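Local coordinates for protein bifunctional enzyme cysn/cysc (Mycobacterium tuberculosis, PDB 4BZP) that probably transfers a phosphate from ATP to the 3'-hydroxyl of adenosine 5'-phosphosulfate, the kinase step of sulfate activation, at residues V21-L24 and V25-K28; R27-L30 and E31-I34; V38-G41 and D42-R45; K97-D101 and A102-F106; D162-A165 and Q166-I169. One frame throughout, in Å; residues are numbered along the deposited sequence.

Interaction 1. Residues V21-L24 and V25-K28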
loop_
_atom_site.group_PDB
_atom_site.type_symbol
_atom_site.label_atom_id
_atom_site.label_comp_id
_atom_site.label_asym_id
_atom_site.label_seq_id
_atom_site.Cartn_x
_atom_site.Cartn_y
_atom_site.Cartn_z
ATOM N N VAL A 21 9.871 -3.634 -19.598
ATOM C CA VAL A 21 9.388 -2.324 -19.952
ATOM C C VAL A 21 9.143 -1.456 -18.742
ATOM O O VAL A 21 9.542 -0.303 -18.672
ATOM C CB VAL A 21 8.151 -2.386 -20.879
ATOM C CG1 VAL A 21 7.624 -0.989 -21.166
ATOM C CG2 VAL A 21 8.492 -3.103 -22.190
ATOM N N ALA A 22 8.487 -1.987 -17.726
ATOM C CA ALA A 22 8.186 -1.229 -16.523
ATOM C C ALA A 22 9.449 -0.682 -15.892
ATOM O O ALA A 22 9.484 0.474 -15.508
ATOM C CB ALA A 22 7.410 -2.136 -15.522
ATOM N N MET A 23 10.461 -1.533 -15.759
ATOM C CA MET A 23 11.713 -1.135 -15.105
ATOM C C MET A 23 12.414 -0.036 -15.891
ATOM O O MET A 23 12.989 0.852 -15.290
ATOM C CB MET A 23 12.639 -2.337 -14.899
ATOM C CG MET A 23 12.062 -3.377 -13.938
ATOM S SD MET A 23 12.020 -2.779 -12.249
ATOM C CE MET A 23 13.717 -2.740 -11.700
ATOM N N LEU A 24 12.394 -0.121 -17.223
ATOM C CA LEU A 24 13.071 0.878 -18.025
ATOM C C LEU A 24 12.305 2.182 -18.019
ATOM O O LEU A 24 12.884 3.266 -17.948
ATOM C CB LEU A 24 13.318 0.387 -19.444
ATOM C CG LEU A 24 14.101 1.404 -20.308
ATOM C CD1 LEU A 24 15.394 1.881 -19.683
ATOM C CD2 LEU A 24 14.410 0.755 -21.631
ATOM N N VAL A 25 10.985 2.142 -18.047
ATOM C CA VAL A 25 10.197 3.352 -17.878
ATOM C C VAL A 25 10.493 3.986 -16.525
ATOM O O VAL A 25 10.692 5.199 -16.446
ATOM C CB VAL A 25 8.678 3.087 -18.014
ATOM C CG1 VAL A 25 7.850 4.296 -17.629
ATOM C CG2 VAL A 25 8.308 2.641 -19.405
ATOM N N GLU A 26 10.569 3.183 -15.485
ATOM C CA GLU A 26 10.897 3.742 -14.165
ATOM C C GLU A 26 12.228 4.468 -14.227
ATOM O O GLU A 26 12.308 5.585 -13.714
ATOM C CB GLU A 26 10.929 2.609 -13.144
ATOM C CG GLU A 26 11.152 3.104 -11.698
ATOM C CD GLU A 26 11.428 1.997 -10.686
ATOM O OE1 GLU A 26 12.189 1.035 -10.973
ATOM O OE2 GLU A 26 10.756 1.999 -9.632
ATOM N N ARG A 27 13.250 3.850 -14.799
ATOM C CA ARG A 27 14.574 4.485 -14.873
ATOM C C ARG A 27 14.503 5.761 -15.675
ATOM O O ARG A 27 15.094 6.792 -15.265
ATOM C CB ARG A 27 15.602 3.517 -15.449
ATOM C CG ARG A 27 15.927 2.353 -14.516
ATOM C CD ARG A 27 17.136 1.489 -14.851
ATOM N NE ARG A 27 16.915 0.717 -16.068
ATOM C CZ ARG A 27 16.343 -0.487 -16.095
ATOM N NH1 ARG A 27 15.936 -1.050 -14.968
ATOM N NH2 ARG A 27 16.170 -1.095 -17.225
ATOM N N LYS A 28 13.860 5.717 -16.841
ATOM C CA LYS A 28 13.775 6.920 -17.697
ATOM C C LYS A 28 13.125 8.064 -16.959
ATOM O O LYS A 28 13.571 9.225 -17.060
ATOM C CB LYS A 28 13.030 6.642 -19.002
ATOM C CG LYS A 28 13.808 5.844 -20.040
ATOM C CD LYS A 28 12.942 5.584 -21.230
ATOM C CE LYS A 28 13.576 4.736 -22.307
ATOM N NZ LYS A 28 14.686 5.520 -22.951
HETATM O O HOH W 1 14.129 0.649 -12.794
#
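The carbonyl oxygen Met23 O takes two hydrogen bonds: one from Arg27 N at 3.0 Å, and one from a water at 2.8 Å. The same water donates to Glu26 OE1, 2.7 Å away, and accepts a weak hydrogen bond from Arg27 NH1 at 3.3 Å, so it bridges backbone, carboxylate and guanidinium. Glu26 can offer that oxygen because its chain runs extended, with CG anti to the backbone N (chi1 -175°); its other oxygen, OE2, reaches Val38 N on the edge strand. Arg27 bends at chi3 and folds back, so that one face of its guanidinium lies over Met23 O and Leu24 CA, both set toward the rim, with Met23 O 3.5 Å from the plane. Arg27 and Met23 each have a second conformer, so this overlay is only one of the states present. One turn round, the aliphatic part of Lys28 crosses Leu24, with Lys28 CE 3.9 Å from Leu24 CG, before NZ goes on to a salt bridge with Asp162. The buried side is apolar: Val21 CG1 meets Val25 CG2 at 4.1 Å, and both valines also pack on helix 161-173. In the backbone between them, the straight bond from Val25 N to Val21 O (172° at the hydrogen) keeps the i to i+4 pattern. This is helix 18-31, which follows the phosphate-binding P-loop, with Ala22 and Val25 turned to the central parallel sheet.

Interaction 2. Residues R27-L30 and E31-I34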
loop_
_atom_site.group_PDB
_atom_site.type_symbol
_atom_site.label_atom_id
_atom_site.label_comp_id
_atom_site.label_asym_id
_atom_site.label_seq_id
_atom_site.Cartn_x
_atom_site.Cartn_y
_atom_site.Cartn_z
ATOM N N ARG A 27 13.250 3.850 -14.799
ATOM C CA ARG A 27 14.574 4.485 -14.873
ATOM C C ARG A 27 14.503 5.761 -15.675
ATOM O O ARG A 27 15.094 6.792 -15.265
ATOM C CB ARG A 27 15.602 3.517 -15.449
ATOM C CG ARG A 27 15.927 2.353 -14.516
ATOM C CD ARG A 27 17.136 1.489 -14.851
ATOM N NE ARG A 27 16.915 0.717 -16.068
ATOM C CZ ARG A 27 16.343 -0.487 -16.095
ATOM N NH1 ARG A 27 15.936 -1.050 -14.968
ATOM N NH2 ARG A 27 16.170 -1.095 -17.225
ATOM N N LYS A 28 13.860 5.717 -16.841
ATOM C CA LYS A 28 13.775 6.920 -17.697
ATOM C C LYS A 28 13.125 8.064 -16.959
ATOM O O LYS A 28 13.571 9.225 -17.060
ATOM C CB LYS A 28 13.030 6.642 -19.002
ATOM C CG LYS A 28 13.808 5.844 -20.040
ATOM C CD LYS A 28 12.942 5.584 -21.230
ATOM C CE LYS A 28 13.576 4.736 -22.307
ATOM N NZ LYS A 28 14.686 5.520 -22.951
ATOM N N LEU A 29 12.075 7.800 -16.196
ATOM C CA LEU A 29 11.360 8.835 -15.445
ATOM C C LEU A 29 12.160 9.321 -14.246
ATOM O O LEU A 29 12.223 10.539 -13.991
ATOM C CB LEU A 29 9.964 8.284 -15.022
ATOM C CG LEU A 29 8.932 8.047 -16.116
ATOM C CD1 LEU A 29 7.640 7.393 -15.609
ATOM C CD2 LEU A 29 8.560 9.321 -16.876
ATOM N N LEU A 30 12.776 8.424 -13.520
ATOM C CA LEU A 30 13.617 8.809 -12.364
ATOM C C LEU A 30 14.814 9.633 -12.838
ATOM O O LEU A 30 15.170 10.609 -12.125
ATOM C CB LEU A 30 14.046 7.605 -11.576
ATOM C CG LEU A 30 12.962 6.893 -10.746
ATOM C CD1 LEU A 30 13.525 5.588 -10.204
ATOM C CD2 LEU A 30 12.400 7.752 -9.628
ATOM N N GLU A 31 15.381 9.358 -14.023
ATOM C CA GLU A 31 16.460 10.207 -14.600
ATOM C C GLU A 31 15.992 11.677 -14.747
ATOM O O GLU A 31 16.827 12.608 -14.678
ATOM C CB GLU A 31 16.904 9.743 -16.004
ATOM C CG GLU A 31 17.820 8.518 -16.064
ATOM C CD GLU A 31 18.042 7.955 -17.466
ATOM O OE1 GLU A 31 17.532 8.513 -18.483
ATOM O OE2 GLU A 31 18.738 6.909 -17.558
ATOM N N LYS A 32 14.714 11.897 -15.005
ATOM C CA LYS A 32 14.098 13.241 -15.119
ATOM C C LYS A 32 13.545 13.793 -13.795
ATOM O O LYS A 32 12.891 14.816 -13.796
ATOM C CB LYS A 32 12.979 13.242 -16.143
ATOM C CG LYS A 32 13.362 12.713 -17.508
ATOM C CD LYS A 32 12.229 12.913 -18.487
ATOM C CE LYS A 32 12.328 12.064 -19.757
ATOM N NZ LYS A 32 11.104 11.236 -19.935
ATOM N N GLY A 33 13.781 13.087 -12.705
ATOM C CA GLY A 33 13.273 13.530 -11.387
ATOM C C GLY A 33 11.767 13.303 -11.216
ATOM O O GLY A 33 11.131 13.946 -10.360
ATOM N N ILE A 34 11.150 12.404 -12.013
ATOM C CA ILE A 34 9.717 12.147 -11.918
ATOM C C ILE A 34 9.620 10.879 -11.089
ATOM O O ILE A 34 10.320 9.901 -11.367
ATOM C CB ILE A 34 9.073 11.906 -13.307
ATOM C CG1 ILE A 34 9.112 13.238 -14.095
ATOM C CG2 ILE A 34 7.692 11.322 -13.194
ATOM C CD1 ILE A 34 8.652 13.086 -15.518
HETATM O O HOH W 2 14.993 9.814 -19.220
#
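At the end of helix 18-31 the backbone bends back on Leu29 and Leu30: Ile34 N bonds to Leu29 O at 2.9 Å and Gly33 N to Leu30 O, also at 2.9 Å. This pair of bonds is a Schellman motif, with Gly33 as the C-prime residue; its positive phi (75°) is a conformation that favours glycine. Both donors sit above the carbonyl planes of their acceptors, off the lone pairs, as the chain swings across the helix end. Leu29 O also receives a weak bond from Lys32 N, so one oxygen serves two amides of the turn. A last regular helical bond, from Glu31 N to Arg27 O, comes just before.

The side chains draw on the same turn. Leu29 is the buried one, and it crosses Ile34 so that methyl Leu29 CD2 meets Ile34 CD1 at 4.0 Å, the hydrophobic contact between residues flanking the turn that often accompanies this motif. Leu30 lies on the exposed side, with Leu30 CD2 3.5 Å from Ile34 O. Lys32 runs back over the last turn, its CG 3.5 Å from Lys28 O. On that flank Glu31 keeps its CG beside the backbone N (chi1 -77°) and extends back along the helix, where a water donates both to Lys28 O at 2.7 Å and to Glu31 OE1 at 2.9 Å.

Interaction 3. Residues V38-G41 and D42-R45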
loop_
_atom_site.group_PDB
_atom_site.type_symbol
_atom_site.label_atom_id
_atom_site.label_comp_id
_atom_site.label_asym_id
_atom_site.label_seq_id
_atom_site.Cartn_x
_atom_site.Cartn_y
_atom_site.Cartn_z
ATOM N N VAL A 38 7.795 0.843 -9.532
ATOM C CA VAL A 38 7.367 -0.446 -10.068
ATOM C C VAL A 38 6.802 -1.255 -8.941
ATOM O O VAL A 38 7.526 -1.605 -7.985
ATOM C CB VAL A 38 8.505 -1.216 -10.779
ATOM C CG1 VAL A 38 8.010 -2.585 -11.228
ATOM C CG2 VAL A 38 9.026 -0.407 -11.947
ATOM N N LEU A 39 5.506 -1.512 -8.997
ATOM C CA LEU A 39 4.767 -2.252 -8.006
ATOM C C LEU A 39 4.546 -3.660 -8.509
ATOM O O LEU A 39 3.697 -3.913 -9.379
ATOM C CB LEU A 39 3.452 -1.522 -7.738
ATOM C CG LEU A 39 2.552 -2.200 -6.697
ATOM C CD1 LEU A 39 3.173 -2.121 -5.335
ATOM C CD2 LEU A 39 1.176 -1.573 -6.713
ATOM N N ASP A 40 5.359 -4.555 -7.972
ATOM C CA ASP A 40 5.368 -5.945 -8.468
ATOM C C ASP A 40 4.807 -6.834 -7.350
ATOM O O ASP A 40 5.313 -6.848 -6.222
ATOM C CB ASP A 40 6.779 -6.353 -8.897
ATOM C CG ASP A 40 6.817 -7.687 -9.694
ATOM O OD1 ASP A 40 6.107 -8.637 -9.349
ATOM O OD2 ASP A 40 7.573 -7.776 -10.687
ATOM N N GLY A 41 3.749 -7.532 -7.710
ATOM C CA GLY A 41 3.087 -8.484 -6.808
ATOM C C GLY A 41 4.028 -9.533 -6.228
ATOM O O GLY A 41 3.840 -9.985 -5.093
ATOM N N ASP A 42 5.035 -9.955 -6.980
ATOM C CA ASP A 42 5.950 -10.966 -6.449
ATOM C C ASP A 42 6.643 -10.436 -5.192
ATOM O O ASP A 42 6.746 -11.178 -4.190
ATOM C CB ASP A 42 6.969 -11.423 -7.496
ATOM C CG ASP A 42 6.350 -12.339 -8.553
ATOM O OD1 ASP A 42 5.177 -12.741 -8.397
ATOM O OD2 ASP A 42 7.064 -12.693 -9.534
ATOM N N ASN A 43 7.025 -9.152 -5.217
ATOM C CA ASN A 43 7.609 -8.453 -4.077
ATOM C C ASN A 43 6.597 -8.368 -2.890
ATOM O O ASN A 43 6.931 -8.661 -1.751
ATOM C CB ASN A 43 8.087 -7.037 -4.506
ATOM C CG ASN A 43 9.249 -7.073 -5.525
ATOM O OD1 ASN A 43 10.087 -7.960 -5.476
ATOM N ND2 ASN A 43 9.309 -6.087 -6.424
ATOM N N LEU A 44 5.367 -8.069 -3.195
ATOM C CA LEU A 44 4.327 -7.868 -2.150
ATOM C C LEU A 44 3.913 -9.170 -1.479
ATOM O O LEU A 44 3.495 -9.202 -0.344
ATOM C CB LEU A 44 3.076 -7.289 -2.768
ATOM C CG LEU A 44 2.873 -5.853 -3.249
ATOM C CD1 LEU A 44 1.409 -5.624 -3.572
ATOM C CD2 LEU A 44 3.333 -4.872 -2.202
ATOM N N ARG A 45 4.000 -10.265 -2.207
ATOM C CA ARG A 45 3.619 -11.553 -1.608
ATOM C C ARG A 45 4.478 -11.960 -0.405
ATOM O O ARG A 45 4.060 -12.813 0.369
ATOM C CB ARG A 45 3.595 -12.655 -2.675
ATOM C CG ARG A 45 2.291 -12.651 -3.453
ATOM C CD ARG A 45 2.318 -13.744 -4.512
ATOM N NE ARG A 45 1.040 -13.957 -5.181
ATOM C CZ ARG A 45 0.033 -14.676 -4.687
ATOM N NH1 ARG A 45 0.121 -15.230 -3.459
ATOM N NH2 ARG A 45 -1.056 -14.875 -5.429
HETATM O O HOH W 3 7.313 -3.689 -6.129
#
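Asp40 OD1 accepts from Asp42 N at 2.9 Å, which makes Asp40 the N-cap of helix 41-44. The carboxylate swings forward over the first turn because its CG stands anti to the backbone N (chi1 -168°). The amide reaches OD1 from the anti side, 21° out of the carboxylate plane. The main chain of Asp40 serves the same first turn: Asp40 O takes Leu44 N at 3.3 Å in the carbonyl plane, and Asn43 N more weakly. Arg45 N then bonds to Gly41 O at 2.9 Å. Packed against this polar start is a small apolar patch, where Leu39 CD1 meets Leu44 CD2 at 4.2 Å, both residues buried.

The other side is looser. Asp42 and Asn43 are exposed, and the carboxylates of Asp40 and Asp42 come no nearer than 4.2 Å, between Asp40 OD1 and Asp42 OD2. Asn43 ND2 lies 3.5 Å from Asp40 CB, a packing contact, and donates to a water. That water, 2.8 Å from Asp40 N and hydrogen-bonded to Val38 O as well, ties the strand end to the helix.

The turn carries the chain from edge strand 36-38 into its short helix. Leu39 and Leu44 pack on Leu66 of helix 56-75 and on Leu72 of the second subunit, while Leu39 also pairs by its backbone with Leu81 of strand 79-82.

Interaction 4. Residues K97-D101 and A102-F106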
loop_
_atom_site.group_PDB
_atom_site.type_symbol
_atom_site.label_atom_id
_atom_site.label_comp_id
_atom_site.label_asym_id
_atom_site.label_seq_id
_atom_site.Cartn_x
_atom_site.Cartn_y
_atom_site.Cartn_z
ATOM N N LYS A 97 -11.595 0.142 -12.474
ATOM C CA LYS A 97 -12.700 0.780 -11.723
ATOM C C LYS A 97 -12.173 1.290 -10.380
ATOM O O LYS A 97 -12.565 2.378 -9.922
ATOM C CB LYS A 97 -13.831 -0.214 -11.524
ATOM C CG LYS A 97 -14.923 0.354 -10.642
ATOM C CD LYS A 97 -16.077 -0.611 -10.627
ATOM C CE LYS A 97 -17.072 -0.200 -9.546
ATOM N NZ LYS A 97 -17.533 1.169 -9.841
ATOM N N VAL A 98 -11.295 0.592 -9.689
ATOM C CA VAL A 98 -10.705 1.086 -8.474
ATOM C C VAL A 98 -10.059 2.447 -8.741
ATOM O O VAL A 98 -10.147 3.378 -7.916
ATOM C CB VAL A 98 -9.706 0.058 -7.861
ATOM C CG1 VAL A 98 -8.849 0.672 -6.790
ATOM C CG2 VAL A 98 -10.464 -1.143 -7.282
ATOM N N HIS A 99 -9.316 2.546 -9.819
ATOM C CA HIS A 99 -8.643 3.810 -10.161
ATOM C C HIS A 99 -9.650 4.881 -10.522
ATOM O O HIS A 99 -9.547 6.006 -9.983
ATOM C CB HIS A 99 -7.659 3.573 -11.295
ATOM C CG HIS A 99 -6.399 2.924 -10.833
ATOM N ND1 HIS A 99 -6.340 1.594 -10.465
ATOM C CD2 HIS A 99 -5.175 3.430 -10.600
ATOM C CE1 HIS A 99 -5.111 1.313 -10.061
ATOM N NE2 HIS A 99 -4.389 2.416 -10.114
ATOM N N ALA A 100 -10.626 4.556 -11.336
ATOM C CA ALA A 100 -11.598 5.575 -11.748
ATOM C C ALA A 100 -12.375 6.072 -10.536
ATOM O O ALA A 100 -12.654 7.286 -10.457
ATOM C CB ALA A 100 -12.521 4.995 -12.804
ATOM N N ASP A 101 -12.753 5.179 -9.646
ATOM C CA ASP A 101 -13.493 5.591 -8.435
ATOM C C ASP A 101 -12.663 6.558 -7.594
ATOM O O ASP A 101 -13.244 7.451 -6.908
ATOM C CB ASP A 101 -13.878 4.394 -7.570
ATOM C CG ASP A 101 -14.973 3.513 -8.139
ATOM O OD1 ASP A 101 -15.687 3.907 -9.056
ATOM O OD2 ASP A 101 -15.100 2.392 -7.592
ATOM N N ALA A 102 -11.338 6.399 -7.592
ATOM C CA ALA A 102 -10.412 7.275 -6.879
ATOM C C ALA A 102 -9.995 8.522 -7.623
ATOM O O ALA A 102 -9.194 9.335 -7.085
ATOM C CB ALA A 102 -9.188 6.474 -6.519
ATOM N N GLY A 103 -10.430 8.696 -8.854
ATOM C CA GLY A 103 -9.955 9.808 -9.582
ATOM C C GLY A 103 -8.592 9.734 -10.218
ATOM O O GLY A 103 -8.032 10.745 -10.596
ATOM N N ILE A 104 -8.060 8.517 -10.367
ATOM C CA ILE A 104 -6.681 8.348 -10.812
ATOM C C ILE A 104 -6.637 7.810 -12.242
ATOM O O ILE A 104 -7.291 6.792 -12.512
ATOM C CB ILE A 104 -5.897 7.352 -9.905
ATOM C CG1 ILE A 104 -5.854 7.900 -8.475
ATOM C CG2 ILE A 104 -4.475 7.112 -10.393
ATOM C CD1 ILE A 104 -5.153 9.221 -8.286
ATOM N N ASP A 105 -5.863 8.433 -13.119
ATOM C CA ASP A 105 -5.671 7.955 -14.491
ATOM C C ASP A 105 -5.083 6.541 -14.495
ATOM O O ASP A 105 -4.188 6.212 -13.717
ATOM C CB ASP A 105 -4.699 8.853 -15.238
ATOM C CG ASP A 105 -5.290 10.180 -15.667
ATOM O OD1 ASP A 105 -6.484 10.467 -15.482
ATOM O OD2 ASP A 105 -4.480 10.927 -16.242
ATOM N N PHE A 106 -5.587 5.709 -15.399
ATOM C CA PHE A 106 -5.236 4.313 -15.503
ATOM C C PHE A 106 -5.076 3.964 -16.957
ATOM O O PHE A 106 -5.949 4.297 -17.787
ATOM C CB PHE A 106 -6.368 3.475 -14.877
ATOM C CG PHE A 106 -6.205 1.964 -14.938
ATOM C CD1 PHE A 106 -6.621 1.233 -16.050
ATOM C CD2 PHE A 106 -5.678 1.284 -13.863
ATOM C CE1 PHE A 106 -6.458 -0.125 -16.094
ATOM C CE2 PHE A 106 -5.580 -0.104 -13.884
ATOM C CZ PHE A 106 -5.982 -0.808 -14.987
#
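The imidazole of His99 lies with one face under Phe106: Phe106 CD2 sits 3.4 Å above the imidazole plane, toward its rim, and is 3.5 Å from His99 CG. The rings meet obliquely, their planes at 54° and centroids 4.9 Å apart. At the edge of the imidazole, near its plane, Ile104 CG2 comes within 3.8 Å of His99 CD2. His99 CB completes this first shell by touching Phe106 CB. Phe106 can lean this way because its CG is anti to the backbone N (chi1 178°), which turns the ring back toward the helix it follows.

What brings these side chains together is the Schellman motif that closes helix 89-101. Ile104 N gives a nearly straight bond to His99 O, 2.9 Å long, and Gly103 N bonds to Ala100 O at 3.1 Å. Gly103 has a positive phi, at which a CB would be jammed against the preceding carbonyl oxygen. Ala102 N, just before it, bonds to Val98 O at 3.3 Å and only weakly to His99 O.

Further out, both imidazole nitrogens are engaged, which fixes the rotation of the ring: ND1 is hydrogen-bonded to Ala95 O one turn back, and NE2 to Thr7 OG1 on strand 6-11. The chain then enters strand 106-111, where Phe106 also meets the ring of Trp9.

Interaction 5. Residues D162-A165 and Q166-I169. With EDO (1,2-ethanediol), chain D.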
loop_
_atom_site.group_PDB
_atom_site.type_symbol
_atom_site.label_atom_id
_atom_site.label_comp_id
_atom_site.label_asym_id
_atom_site.label_seq_id
_atom_site.Cartn_x
_atom_site.Cartn_y
_atom_site.Cartn_z
ATOM N N ASP A 162 13.632 -0.439 -25.138
ATOM C CA ASP A 162 13.771 1.014 -25.128
ATOM C C ASP A 162 12.643 1.741 -25.926
ATOM O O ASP A 162 12.096 2.717 -25.449
ATOM C CB ASP A 162 15.145 1.435 -25.651
ATOM C CG ASP A 162 15.380 2.918 -25.500
ATOM O OD1 ASP A 162 15.629 3.324 -24.345
ATOM O OD2 ASP A 162 15.311 3.651 -26.521
ATOM N N GLU A 163 12.354 1.217 -27.089
ATOM C CA GLU A 163 11.302 1.783 -27.942
ATOM C C GLU A 163 9.965 1.660 -27.267
ATOM O O GLU A 163 9.156 2.586 -27.259
ATOM C CB GLU A 163 11.303 1.133 -29.314
ATOM C CG GLU A 163 12.535 1.576 -30.139
ATOM C CD GLU A 163 12.869 0.682 -31.291
ATOM O OE1 GLU A 163 12.323 -0.426 -31.505
ATOM O OE2 GLU A 163 13.800 1.135 -32.045
ATOM N N GLN A 164 9.698 0.482 -26.700
ATOM C CA GLN A 164 8.423 0.257 -25.989
ATOM C C GLN A 164 8.282 1.157 -24.766
ATOM O O GLN A 164 7.228 1.679 -24.487
ATOM C CB GLN A 164 8.335 -1.191 -25.550
ATOM C CG GLN A 164 8.203 -2.147 -26.696
ATOM C CD GLN A 164 7.972 -3.579 -26.239
ATOM O OE1 GLN A 164 7.664 -3.870 -25.055
ATOM N NE2 GLN A 164 8.128 -4.486 -27.165
ATOM N N ALA A 165 9.358 1.339 -24.028
ATOM C CA ALA A 165 9.367 2.225 -22.861
ATOM C C ALA A 165 9.027 3.647 -23.292
ATOM O O ALA A 165 8.244 4.327 -22.603
ATOM C CB ALA A 165 10.710 2.189 -22.138
ATOM N N GLN A 166 9.633 4.108 -24.406
ATOM C CA GLN A 166 9.290 5.423 -24.879
ATOM C C GLN A 166 7.835 5.523 -25.323
ATOM O O GLN A 166 7.180 6.553 -25.110
ATOM C CB GLN A 166 10.260 5.818 -25.980
ATOM C CG GLN A 166 10.027 7.266 -26.438
ATOM C CD GLN A 166 10.281 8.269 -25.329
ATOM O OE1 GLN A 166 11.314 8.211 -24.647
ATOM N NE2 GLN A 166 9.316 9.132 -25.060
ATOM N N GLU A 167 7.273 4.452 -25.881
ATOM C CA GLU A 167 5.860 4.476 -26.236
ATOM C C GLU A 167 4.977 4.653 -25.013
ATOM O O GLU A 167 3.950 5.331 -25.071
ATOM C CB GLU A 167 5.429 3.231 -26.955
ATOM C CG GLU A 167 5.977 3.045 -28.334
ATOM C CD GLU A 167 5.323 1.842 -28.932
ATOM O OE1 GLU A 167 4.094 1.900 -29.138
ATOM O OE2 GLU A 167 6.030 0.838 -29.119
ATOM N N VAL A 168 5.344 4.005 -23.901
ATOM C CA VAL A 168 4.578 4.165 -22.646
ATOM C C VAL A 168 4.670 5.611 -22.170
ATOM O O VAL A 168 3.640 6.174 -21.801
ATOM C CB VAL A 168 5.079 3.188 -21.549
ATOM C CG1 VAL A 168 4.393 3.476 -20.204
ATOM C CG2 VAL A 168 4.794 1.731 -21.984
ATOM N N ILE A 169 5.878 6.192 -22.208
ATOM C CA ILE A 169 6.033 7.589 -21.773
ATOM C C ILE A 169 5.239 8.515 -22.690
ATOM O O ILE A 169 4.546 9.398 -22.199
ATOM C CB ILE A 169 7.518 7.900 -21.706
ATOM C CG1 ILE A 169 8.121 7.151 -20.523
ATOM C CG2 ILE A 169 7.748 9.406 -21.556
ATOM C CD1 ILE A 169 9.602 7.203 -20.447
HETATM C C1 EDO D . 18.324 7.458 -25.493
HETATM O O1 EDO D . 17.680 8.123 -24.413
HETATM C C2 EDO D . 17.890 6.013 -25.430
HETATM O O2 EDO D . 16.490 5.983 -25.813
#
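Ile169 packs lengthwise over Ala165 O, the same oxygen that accepts its amide: Ile169 N bonds to Ala165 O at 3.0 Å. From the start of the side chain, Ile169 CB is 3.8 Å from Ala165 O. CG1 lies beside the backbone N (chi1 -71°), and this brings Ile169 CG1 in to 3.5 Å from Ala165 O. The terminal methyl, Ile169 CD1, is still 3.8 Å from that oxygen and reaches on to the aliphatic chain of Lys28 on helix 18-31.

The preceding residue repeats the pattern. Val168 N bonds to Gln164 O, and Val168 CG2 rests 3.5 Å from Gln164 O. Nearer the start, Gln166 N bonds to Asp162 O, and Gln166 CB lies 3.6 Å from the same Asp162 O. Ala165 has only its methyl to offer, and Val25 and Lys28 of helix 18-31 pack on Ala165.

At the exposed start of the stretch, Asp162 OD2 accepts a hydrogen bond from O2 of a 1,2-ethanediol, 2.7 Å from Asp162 OD2 to EDO O2; the molecule probably comes from the crystallisation liquor. The second carboxylate oxygen, OD1, is in a salt bridge with Lys28 NZ.

Helix 161-173 is the C-terminal helix, and it packs on both helix 18-31 and strand 153-155. Gln164 on its inner side touches ADP, making this turn part of the nucleotide pocket of the P-loop kinase fold.

In the fold
Interactions 1 and 2 are consecutive parts of helix 18-31, sharing Arg27 and Lys28. Interaction 2, at the helix end, is the surface contact; 1, 3, 4 and 5 are partly buried. Interaction 5 belongs to the neighbouring C-terminal helix and joins both through the salt bridge of Lys28 and Asp162. Interaction 3 touches interaction 1 at Val38, the end of strand 36-38, which Glu26 bonds, and it alone of the five touches the second subunit. Interaction 4 stands apart, with its centre 20 to 24 Å from those of the others. Chemistry follows position: regular helical bonds in 1 and 5, an acidic N-cap in 3, and Schellman endings in 2 and 4.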